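Local coordinates for tetratricopeptide repeat protein (Parabacteroides merdae ATCC 43184, PDB 4R7S) that is of unknown function but, as a tetratricopeptide repeat protein built of stacked helix pairs, probably serves as a scaffold for binding protein partners, at residues Asn193-Phe204 with Leu213-Gln224. Sequence-based numbering, arbitrary orientation.
With EDO (1,2-ethanediol), chain G.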
loop_
_atom_site.group_PDB
_atom_site.type_symbol
_atom_site.label_atom_id
_atom_site.label_comp_id
_atom_site.label_asym_id
_atom_site.label_seq_id
_atom_site.Cartn_x
_atom_site.Cartn_y
_atom_site.Cartn_z
ATOM N N ASN A 193 -6.683 3.268 25.795
ATOM C CA ASN A 193 -5.276 2.889 25.780
ATOM C C ASN A 193 -4.992 1.544 26.454
ATOM O O ASN A 193 -4.247 0.762 25.890
ATOM C CB ASN A 193 -4.432 3.988 26.400
ATOM C CG ASN A 193 -4.389 5.288 25.610
ATOM O OD1 ASN A 193 -4.841 5.409 24.457
ATOM N ND2 ASN A 193 -3.792 6.298 26.211
ATOM N N ALA A 194 -5.563 1.256 27.623
ATOM C CA ALA A 194 -5.273 -0.028 28.253
ATOM C C ALA A 194 -5.792 -1.180 27.383
ATOM O O ALA A 194 -5.063 -2.161 27.199
ATOM C CB ALA A 194 -5.860 -0.096 29.660
ATOM N N ARG A 195 -7.011 -1.024 26.791
ATOM C CA ARG A 195 -7.591 -2.037 25.892
ATOM C C ARG A 195 -6.706 -2.237 24.643
ATOM O O ARG A 195 -6.509 -3.382 24.218
ATOM C CB ARG A 195 -9.029 -1.696 25.468
ATOM C CG ARG A 195 -9.745 -2.937 24.900
ATOM C CD ARG A 195 -11.247 -2.782 24.862
ATOM N NE ARG A 195 -11.891 -3.996 24.365
ATOM C CZ ARG A 195 -12.402 -4.961 25.128
ATOM N NH1 ARG A 195 -12.362 -4.866 26.457
ATOM N NH2 ARG A 195 -12.972 -6.020 24.571
ATOM N N ALA A 196 -6.173 -1.115 24.081
ATOM C CA ALA A 196 -5.288 -1.120 22.926
ATOM C C ALA A 196 -4.035 -1.921 23.227
ATOM O O ALA A 196 -3.613 -2.737 22.399
ATOM C CB ALA A 196 -4.917 0.305 22.549
HETATM N N MSE A 197 -3.481 -1.737 24.448
HETATM C CA MSE A 197 -2.262 -2.421 24.895
HETATM C C MSE A 197 -2.451 -3.921 24.974
HETATM O O MSE A 197 -1.507 -4.655 24.689
HETATM C CB MSE A 197 -1.779 -1.903 26.246
HETATM C CG MSE A 197 -1.067 -0.552 26.158
HETATM SE SE MSE A 197 0.547 -0.564 25.016
HETATM C CE MSE A 197 1.242 -2.619 25.378
ATOM N N ALA A 198 -3.663 -4.375 25.353
ATOM C CA ALA A 198 -3.999 -5.788 25.417
ATOM C C ALA A 198 -3.817 -6.393 24.030
ATOM O O ALA A 198 -3.126 -7.399 23.899
ATOM C CB ALA A 198 -5.425 -5.969 25.918
ATOM N N ASP A 199 -4.379 -5.734 22.985
ATOM C CA ASP A 199 -4.243 -6.144 21.574
ATOM C C ASP A 199 -2.796 -6.087 21.117
ATOM O O ASP A 199 -2.330 -7.038 20.474
ATOM C CB ASP A 199 -5.110 -5.286 20.650
ATOM C CG ASP A 199 -6.541 -5.774 20.459
ATOM O OD1 ASP A 199 -6.876 -6.869 20.961
ATOM O OD2 ASP A 199 -7.310 -5.082 19.791
ATOM N N ILE A 200 -2.072 -4.996 21.475
ATOM C CA ILE A 200 -0.664 -4.809 21.125
ATOM C C ILE A 200 0.200 -5.942 21.728
ATOM O O ILE A 200 1.035 -6.518 21.033
ATOM C CB ILE A 200 -0.198 -3.405 21.551
ATOM C CG1 ILE A 200 -0.828 -2.337 20.617
ATOM C CG2 ILE A 200 1.351 -3.279 21.570
ATOM C CD1 ILE A 200 -0.613 -0.875 21.047
ATOM N N GLU A 201 -0.057 -6.294 22.987
ATOM C CA GLU A 201 0.631 -7.347 23.737
ATOM C C GLU A 201 0.462 -8.700 23.050
ATOM O O GLU A 201 1.382 -9.519 23.076
ATOM C CB GLU A 201 0.075 -7.404 25.176
ATOM C CG GLU A 201 0.753 -8.405 26.111
ATOM C CD GLU A 201 2.246 -8.234 26.342
ATOM O OE1 GLU A 201 2.725 -7.078 26.423
ATOM O OE2 GLU A 201 2.939 -9.272 26.459
ATOM N N LYS A 202 -0.717 -8.929 22.447
ATOM C CA LYS A 202 -1.029 -10.176 21.764
ATOM C C LYS A 202 -0.126 -10.347 20.541
ATOM O O LYS A 202 0.424 -11.421 20.346
ATOM C CB LYS A 202 -2.530 -10.240 21.384
ATOM C CG LYS A 202 -2.969 -11.622 20.902
ATOM C CD LYS A 202 -4.292 -12.065 21.507
ATOM C CE LYS A 202 -4.602 -13.517 21.186
ATOM N NZ LYS A 202 -3.693 -14.478 21.887
ATOM N N VAL A 203 0.050 -9.289 19.753
ATOM C CA VAL A 203 0.855 -9.297 18.534
ATOM C C VAL A 203 2.334 -9.484 18.888
ATOM O O VAL A 203 3.039 -10.259 18.238
ATOM C CB VAL A 203 0.642 -8.004 17.718
ATOM C CG1 VAL A 203 1.342 -8.091 16.359
ATOM C CG2 VAL A 203 -0.837 -7.719 17.539
ATOM N N PHE A 204 2.798 -8.758 19.914
ATOM C CA PHE A 204 4.178 -8.816 20.361
ATOM C C PHE A 204 4.515 -10.191 20.878
ATOM O O PHE A 204 5.616 -10.655 20.613
ATOM C CB PHE A 204 4.454 -7.756 21.437
ATOM C CG PHE A 204 4.977 -6.443 20.899
ATOM C CD1 PHE A 204 4.105 -5.438 20.504
ATOM C CD2 PHE A 204 6.345 -6.198 20.820
ATOM C CE1 PHE A 204 4.587 -4.228 20.000
ATOM C CE2 PHE A 204 6.826 -4.984 20.327
ATOM C CZ PHE A 204 5.942 -4.007 19.916
ATOM N N LEU A 213 3.080 -0.449 14.698
ATOM C CA LEU A 213 2.712 -0.932 16.011
ATOM C C LEU A 213 3.725 -0.468 17.057
ATOM O O LEU A 213 3.329 -0.235 18.206
ATOM C CB LEU A 213 2.517 -2.458 16.040
ATOM C CG LEU A 213 1.614 -2.941 17.181
ATOM C CD1 LEU A 213 0.151 -2.511 16.969
ATOM C CD2 LEU A 213 1.782 -4.431 17.447
ATOM N N TYR A 214 5.005 -0.271 16.664
ATOM C CA TYR A 214 5.999 0.254 17.607
ATOM C C TYR A 214 5.677 1.722 17.886
ATOM O O TYR A 214 5.711 2.126 19.043
ATOM C CB TYR A 214 7.438 0.074 17.103
ATOM C CG TYR A 214 8.056 -1.269 17.433
ATOM C CD1 TYR A 214 8.658 -1.497 18.668
ATOM C CD2 TYR A 214 8.073 -2.300 16.499
ATOM C CE1 TYR A 214 9.222 -2.735 18.985
ATOM C CE2 TYR A 214 8.652 -3.539 16.796
ATOM C CZ TYR A 214 9.247 -3.745 18.035
ATOM O OH TYR A 214 9.873 -4.942 18.321
ATOM N N VAL A 215 5.268 2.496 16.845
ATOM C CA VAL A 215 4.850 3.908 17.000
ATOM C C VAL A 215 3.632 3.950 17.933
ATOM O O VAL A 215 3.636 4.714 18.893
ATOM C CB VAL A 215 4.567 4.618 15.645
ATOM C CG1 VAL A 215 3.807 5.935 15.835
ATOM C CG2 VAL A 215 5.851 4.858 14.876
ATOM N N LEU A 216 2.628 3.079 17.669
ATOM C CA LEU A 216 1.401 2.944 18.450
ATOM C C LEU A 216 1.712 2.639 19.923
ATOM O O LEU A 216 1.211 3.356 20.801
ATOM C CB LEU A 216 0.466 1.869 17.858
ATOM C CG LEU A 216 -0.984 1.921 18.391
ATOM C CD1 LEU A 216 -1.652 3.284 18.106
ATOM C CD2 LEU A 216 -1.817 0.787 17.853
ATOM N N ARG A 217 2.563 1.626 20.195
ATOM C CA ARG A 217 2.972 1.342 21.572
ATOM C C ARG A 217 3.767 2.531 22.186
ATOM O O ARG A 217 3.616 2.826 23.377
ATOM C CB ARG A 217 3.800 0.057 21.656
ATOM C CG ARG A 217 3.884 -0.443 23.103
ATOM C CD ARG A 217 4.457 -1.822 23.192
ATOM N NE ARG A 217 5.875 -1.822 22.855
ATOM C CZ ARG A 217 6.674 -2.857 23.051
ATOM N NH1 ARG A 217 6.198 -3.984 23.562
ATOM N NH2 ARG A 217 7.960 -2.778 22.729
ATOM N N GLY A 218 4.574 3.199 21.375
ATOM C CA GLY A 218 5.362 4.343 21.828
ATOM C C GLY A 218 4.489 5.513 22.241
ATOM O O GLY A 218 4.712 6.135 23.289
ATOM N N LYS A 219 3.440 5.772 21.434
ATOM C CA LYS A 219 2.477 6.838 21.659
ATOM C C LYS A 219 1.687 6.595 22.932
ATOM O O LYS A 219 1.394 7.554 23.666
ATOM C CB LYS A 219 1.550 6.969 20.466
ATOM C CG LYS A 219 2.118 7.820 19.346
ATOM C CD LYS A 219 1.001 8.158 18.392
ATOM C CE LYS A 219 1.476 8.604 17.037
ATOM N NZ LYS A 219 0.525 8.164 15.977
ATOM N N ILE A 220 1.380 5.310 23.225
ATOM C CA ILE A 220 0.645 4.936 24.439
ATOM C C ILE A 220 1.575 5.100 25.616
ATOM O O ILE A 220 1.196 5.763 26.588
ATOM C CB ILE A 220 0.022 3.522 24.355
ATOM C CG1 ILE A 220 -1.222 3.541 23.432
ATOM C CG2 ILE A 220 -0.322 2.992 25.746
ATOM C CD1 ILE A 220 -1.528 2.207 22.738
ATOM N N LYS A 221 2.822 4.588 25.500
ATOM C CA LYS A 221 3.840 4.747 26.544
ATOM C C LYS A 221 4.002 6.238 26.872
ATOM O O LYS A 221 4.031 6.580 28.062
ATOM C CB LYS A 221 5.162 4.111 26.123
ATOM C CG LYS A 221 5.138 2.609 26.292
ATOM C CD LYS A 221 6.385 1.981 25.728
ATOM C CE LYS A 221 6.422 0.505 26.045
ATOM N NZ LYS A 221 7.389 -0.209 25.164
ATOM N N LEU A 222 3.998 7.128 25.834
ATOM C CA LEU A 222 4.028 8.578 26.028
ATOM C C LEU A 222 2.874 9.028 26.946
ATOM O O LEU A 222 3.123 9.702 27.956
ATOM C CB LEU A 222 3.917 9.330 24.694
ATOM C CG LEU A 222 5.137 9.969 24.069
ATOM C CD1 LEU A 222 4.715 10.803 22.870
ATOM C CD2 LEU A 222 5.900 10.864 25.047
ATOM N N ALA A 223 1.623 8.633 26.604
ATOM C CA ALA A 223 0.413 8.973 27.369
ATOM C C ALA A 223 0.473 8.436 28.809
ATOM O O ALA A 223 -0.108 9.046 29.712
ATOM C CB ALA A 223 -0.827 8.433 26.663
ATOM N N GLN A 224 1.188 7.310 29.022
ATOM C CA GLN A 224 1.362 6.682 30.337
ATOM C C GLN A 224 2.530 7.342 31.115
ATOM O O GLN A 224 2.922 6.850 32.177
ATOM C CB GLN A 224 1.586 5.171 30.185
ATOM C CG GLN A 224 0.363 4.412 29.666
ATOM C CD GLN A 224 0.646 2.962 29.301
ATOM O OE1 GLN A 224 1.797 2.540 29.092
ATOM N NE2 GLN A 224 -0.416 2.166 29.199
HETATM C C1 EDO G . 0.632 -11.306 29.516
HETATM O O1 EDO G . -0.535 -11.445 28.701
HETATM C C2 EDO G . 1.865 -11.916 28.833
HETATM O O2 EDO G . 1.993 -11.491 27.482
#
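The guanidinium of Arg217 lies flat on one face of the Phe204 ring, the planes 12° apart. Arg217 CZ is 3.7 Å from the Phe204 ring centroid, a cation-pi stack. The opposite face of the guanidinium has Lys221 NZ above it, toward the rim and not hydrogen-bonded to it. The edge of the phenyl ring, at Phe204 CE2 and CZ, points into the face of Tyr214 in a T-shaped pair with planes at 78°. Segments 193-204 and 213-224, on roughly antiparallel neighbouring helices of the tetratricopeptide-repeat solenoid, approach to 10.7 Å between axes, with no hydrogen bond between the two segments. Arg217 reaches the ring because its chain runs extended from the backbone and then bends at chi3 (70°), with Arg217 CD passing 3.8 Å from Ile200 CG2. Asp233 of helix 227-238 forms salt bridges with both Lys221 and Arg217 NE, probably offsetting the two positive charges. A leucine in place of Arg217 would remove the flat cation, and would probably deprive the Phe204 face of its stacking partner and Asp233 of its salt bridge to this side chain. Deeper in, the packing is knobs-into-holes: Ile200 fits among Leu213, Leu216, Arg217 and Ile220, while Ile220 fits among Asn193, Ala196, Met197 and Ile200. These two isoleucines meet tip to tip, Ile200 CD1 to Ile220 CD1 at 3.6 Å. The bent selenomethionine Met197 packs against Ile220 and Arg217, its SE 3.7 Å from Ile220 CG2 and 3.8 Å from Arg217 CG.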